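Local coordinates for protein putative isomerase (Streptomyces coelicolor A3, PDB 2OQH) that probably acts on sugar acids as an enolase-superfamily enzyme of the mandelate racemase type, possibly dehydrating D-glucarate to 5-dehydro-4-deoxy-D-glucarate, at residues K236-V250 against N262-W274. Residues are numbered along the deposited sequence; the frame is centred on the assembly and turned at random.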
# COMPACT_ATOMS: atom_id res chain seq x y z
N LYS A 236 10.86 8.37 -18.94
CA LYS A 236 10.01 9.57 -18.90
C LYS A 236 10.35 10.55 -20.02
O LYS A 236 9.47 11.21 -20.57
CB LYS A 236 10.14 10.26 -17.53
CG LYS A 236 9.28 11.50 -17.33
CD LYS A 236 8.87 11.62 -15.86
CE LYS A 236 8.96 13.04 -15.33
NZ LYS A 236 8.06 14.01 -16.00
N ALA A 237 11.62 10.64 -20.36
CA ALA A 237 12.05 11.56 -21.41
C ALA A 237 11.52 11.18 -22.79
O ALA A 237 11.34 12.05 -23.64
CB ALA A 237 13.56 11.64 -21.43
N LYS A 238 11.26 9.90 -23.01
CA LYS A 238 10.80 9.43 -24.32
C LYS A 238 9.35 8.96 -24.43
O LYS A 238 8.71 9.18 -25.46
CB LYS A 238 11.72 8.31 -24.80
CG LYS A 238 13.05 8.77 -25.36
CD LYS A 238 12.87 9.29 -26.78
CE LYS A 238 14.14 9.92 -27.34
NZ LYS A 238 15.19 8.94 -27.69
N VAL A 239 8.85 8.32 -23.38
CA VAL A 239 7.50 7.75 -23.37
C VAL A 239 6.43 8.70 -22.84
O VAL A 239 6.55 9.22 -21.73
CB VAL A 239 7.48 6.45 -22.54
CG1 VAL A 239 6.07 5.90 -22.45
CG2 VAL A 239 8.41 5.42 -23.17
N ARG A 240 5.38 8.90 -23.64
CA ARG A 240 4.29 9.79 -23.28
C ARG A 240 3.17 9.10 -22.50
O ARG A 240 2.02 9.06 -22.94
CB ARG A 240 3.68 10.43 -24.53
CG ARG A 240 4.67 11.13 -25.44
CD ARG A 240 3.92 11.69 -26.65
NE ARG A 240 3.56 13.08 -26.45
CZ ARG A 240 2.65 13.74 -27.15
NH1 ARG A 240 1.96 13.13 -28.11
NH2 ARG A 240 2.44 15.02 -26.90
N ILE A 241 3.52 8.57 -21.34
CA ILE A 241 2.58 7.91 -20.45
C ILE A 241 2.99 8.32 -19.04
O ILE A 241 4.18 8.38 -18.74
CB ILE A 241 2.69 6.37 -20.54
CG1 ILE A 241 2.53 5.91 -21.98
CG2 ILE A 241 1.63 5.73 -19.67
CD1 ILE A 241 2.78 4.41 -22.16
N PRO A 242 2.02 8.63 -18.17
CA PRO A 242 2.45 9.01 -16.82
C PRO A 242 3.26 7.86 -16.20
O PRO A 242 2.86 6.70 -16.27
CB PRO A 242 1.13 9.26 -16.09
CG PRO A 242 0.24 9.76 -17.19
CD PRO A 242 0.57 8.81 -18.33
N LEU A 243 4.40 8.19 -15.60
CA LEU A 243 5.28 7.20 -14.98
C LEU A 243 5.10 7.17 -13.46
O LEU A 243 5.15 8.21 -12.80
CB LEU A 243 6.73 7.51 -15.35
CG LEU A 243 7.75 6.38 -15.32
CD1 LEU A 243 7.39 5.33 -16.38
CD2 LEU A 243 9.14 6.94 -15.56
N CYS A 244 4.90 5.98 -12.91
CA CYS A 244 4.69 5.83 -11.48
C CYS A 244 5.74 4.93 -10.84
O CYS A 244 6.35 4.09 -11.52
CB CYS A 244 3.28 5.25 -11.25
SG CYS A 244 2.80 5.00 -9.53
N THR A 245 5.96 5.10 -9.54
CA THR A 245 6.94 4.29 -8.83
C THR A 245 6.64 4.08 -7.34
O THR A 245 5.98 4.90 -6.70
CB THR A 245 8.35 4.91 -8.89
OG1 THR A 245 9.33 3.95 -8.47
CG2 THR A 245 8.45 6.11 -7.94
N ASN A 246 7.14 2.97 -6.82
CA ASN A 246 7.05 2.66 -5.40
C ASN A 246 8.30 1.82 -5.16
O ASN A 246 8.37 1.05 -4.21
CB ASN A 246 5.77 1.89 -5.03
CG ASN A 246 5.68 0.52 -5.67
OD1 ASN A 246 6.52 -0.35 -5.45
ND2 ASN A 246 4.63 0.31 -6.46
N MSE A 247 9.28 2.01 -6.04
CA MSE A 247 10.56 1.31 -5.98
C MSE A 247 11.80 2.20 -6.12
O MSE A 247 12.82 1.91 -5.49
CB MSE A 247 10.63 0.22 -7.05
CG MSE A 247 9.71 -0.97 -6.80
SE MSE A 247 9.81 -2.31 -8.21
CE MSE A 247 11.54 -3.04 -7.80
N CYS A 248 11.75 3.26 -6.92
CA CYS A 248 12.93 4.11 -7.07
C CYS A 248 12.89 5.35 -6.16
O CYS A 248 13.89 6.06 -6.02
CB CYS A 248 13.16 4.51 -8.54
SG CYS A 248 12.09 5.77 -9.21
N VAL A 249 11.73 5.60 -5.56
CA VAL A 249 11.54 6.71 -4.62
C VAL A 249 10.73 6.10 -3.48
O VAL A 249 9.50 6.07 -3.55
CB VAL A 249 10.74 7.88 -5.22
CG1 VAL A 249 10.44 8.91 -4.14
CG2 VAL A 249 11.52 8.52 -6.36
N VAL A 250 11.41 5.59 -2.45
CA VAL A 250 10.74 4.95 -1.32
C VAL A 250 11.09 5.55 0.04
O VAL A 250 10.81 4.97 1.08
CB VAL A 250 11.06 3.44 -1.28
CG1 VAL A 250 10.70 2.80 -2.62
CG2 VAL A 250 12.53 3.21 -0.97
N ASN A 262 13.89 14.57 -12.92
CA ASN A 262 12.59 14.37 -13.59
C ASN A 262 12.32 12.90 -13.87
O ASN A 262 11.97 12.53 -14.99
CB ASN A 262 12.56 15.15 -14.90
CG ASN A 262 12.67 16.64 -14.69
OD1 ASN A 262 11.79 17.25 -14.08
ND2 ASN A 262 13.75 17.22 -15.17
N ALA A 263 12.45 12.08 -12.83
CA ALA A 263 12.26 10.64 -12.95
C ALA A 263 10.84 10.09 -12.89
O ALA A 263 10.60 9.01 -13.43
CB ALA A 263 13.12 9.93 -11.90
N VAL A 264 9.92 10.80 -12.25
CA VAL A 264 8.55 10.29 -12.12
C VAL A 264 7.44 11.33 -12.20
O VAL A 264 7.67 12.52 -11.98
CB VAL A 264 8.39 9.52 -10.79
CG1 VAL A 264 9.44 8.41 -10.68
CG2 VAL A 264 8.52 10.48 -9.63
N ASP A 265 6.23 10.87 -12.50
CA ASP A 265 5.06 11.74 -12.61
C ASP A 265 4.05 11.43 -11.50
O ASP A 265 3.23 12.27 -11.14
CB ASP A 265 4.36 11.54 -13.96
CG ASP A 265 5.28 11.80 -15.13
OD1 ASP A 265 5.74 12.95 -15.28
OD2 ASP A 265 5.54 10.85 -15.91
N VAL A 266 4.12 10.21 -10.99
CA VAL A 266 3.22 9.76 -9.94
C VAL A 266 3.99 8.93 -8.92
O VAL A 266 4.78 8.06 -9.29
CB VAL A 266 2.08 8.89 -10.53
CG1 VAL A 266 1.13 8.44 -9.42
CG2 VAL A 266 1.33 9.66 -11.60
N ILE A 267 3.76 9.19 -7.64
CA ILE A 267 4.43 8.42 -6.59
C ILE A 267 3.43 7.64 -5.75
O ILE A 267 2.35 8.14 -5.45
CB ILE A 267 5.25 9.32 -5.65
CG1 ILE A 267 6.35 10.04 -6.43
CG2 ILE A 267 5.87 8.48 -4.54
CD1 ILE A 267 7.21 10.95 -5.58
N HIS A 268 3.79 6.42 -5.39
CA HIS A 268 2.95 5.57 -4.56
C HIS A 268 3.30 5.74 -3.08
O HIS A 268 4.44 5.54 -2.69
CB HIS A 268 3.15 4.09 -4.91
CG HIS A 268 2.13 3.53 -5.85
ND1 HIS A 268 0.78 3.53 -5.57
CD2 HIS A 268 2.26 2.94 -7.06
CE1 HIS A 268 0.13 2.95 -6.57
NE2 HIS A 268 1.01 2.59 -7.48
N GLY A 269 2.33 6.13 -2.27
CA GLY A 269 2.58 6.25 -0.85
C GLY A 269 2.36 4.87 -0.26
O GLY A 269 1.88 3.98 -0.96
N ASP A 270 2.73 4.67 1.00
CA ASP A 270 2.57 3.40 1.68
C ASP A 270 3.13 3.57 3.08
O ASP A 270 4.35 3.66 3.28
CB ASP A 270 3.31 2.27 0.95
CG ASP A 270 3.19 0.93 1.66
OD1 ASP A 270 2.60 0.87 2.75
OD2 ASP A 270 3.70 -0.08 1.11
N VAL A 271 2.24 3.62 4.05
CA VAL A 271 2.62 3.81 5.44
C VAL A 271 3.67 2.82 5.92
O VAL A 271 4.60 3.18 6.63
CB VAL A 271 1.38 3.70 6.36
CG1 VAL A 271 1.81 3.63 7.82
CG2 VAL A 271 0.47 4.88 6.12
N TYR A 272 3.52 1.58 5.50
CA TYR A 272 4.42 0.52 5.91
C TYR A 272 5.76 0.58 5.23
O TYR A 272 6.74 0.02 5.74
CB TYR A 272 3.70 -0.81 5.70
CG TYR A 272 2.35 -0.72 6.35
CD1 TYR A 272 2.23 -0.63 7.73
CD2 TYR A 272 1.20 -0.53 5.58
CE1 TYR A 272 1.02 -0.33 8.34
CE2 TYR A 272 -0.03 -0.22 6.18
CZ TYR A 272 -0.11 -0.11 7.57
OH TYR A 272 -1.30 0.25 8.18
N LYS A 273 5.83 1.28 4.10
CA LYS A 273 7.08 1.42 3.38
C LYS A 273 7.82 2.69 3.83
O LYS A 273 9.05 2.71 3.89
CB LYS A 273 6.80 1.46 1.87
CG LYS A 273 8.03 1.54 0.98
CD LYS A 273 7.64 1.52 -0.51
CE LYS A 273 7.30 0.12 -1.00
NZ LYS A 273 8.42 -0.49 -1.76
N TRP A 274 7.06 3.73 4.17
CA TRP A 274 7.61 5.01 4.60
C TRP A 274 7.75 5.21 6.12
O TRP A 274 8.19 6.26 6.58
CB TRP A 274 6.79 6.14 3.98
CG TRP A 274 6.98 6.21 2.49
CD1 TRP A 274 6.58 5.29 1.56
CD2 TRP A 274 7.69 7.22 1.76
NE1 TRP A 274 7.00 5.65 0.31
CE2 TRP A 274 7.69 6.83 0.40
CE3 TRP A 274 8.33 8.41 2.12
CZ2 TRP A 274 8.31 7.60 -0.61
CZ3 TRP A 274 8.95 9.17 1.12
CH2 TRP A 274 8.93 8.76 -0.22
O HOH W 1 7.56 -2.21 -3.63
O HOH W 2 7.19 4.72 -2.61
O HOH W 3 11.25 2.31 2.01
O HOH W 4 10.69 5.61 3.62
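Strands 243-245 and 266-269 run parallel, their axes 4.8 Å apart at closest and 23° askew, with Cys-244 paired to Val-266 and Thr-245 to Ile-267; they are neighbouring barrel strands joined through helix 252-260 in a beta-alpha-beta unit of the enolase-type TIM barrel. Leu-243 O accepts from both Asp-265 N and Val-266 N, and Thr-245 O takes His-268 N. At the N-terminal end Asp-265, short and doubly accepting, divides its carboxylate: OD2 offers its anti lone pair to Leu-243 N (2.9 Å), while OD1 forms a salt bridge with Lys-236 NZ (2.7 Å), met on the syn side but 26° out of the carboxylate plane. The long lysine, bent along its chain, reaches it past Asn-262 O. Inside the barrel, Cys-244 SG, anti to its backbone nitrogen (chi1 -179°), lies obliquely against the His-268 ring, 3.3 Å from CD2. Asn-246 runs beside His-268, CB to CB 3.4 Å, and Glu-223 bonds weakly to the histidine's NE2. On the helix-facing side, small branched groups fit closely: Thr-245 CG2 meets Val-264 CG1 at 3.7 Å, while Thr-245 OG1 bonds Asp-224. Beyond the strands, Trp-274 lays a face over the Val-250 carbonyl, and Lys-273 NZ donates to Asn-246 O (2.9 Å), nearly in line with that carbonyl, and to a water shared with Asn-246 OD1. Lysines thus bridge the segments just before one strand and just after the other, adding polar links to the backbone ladder.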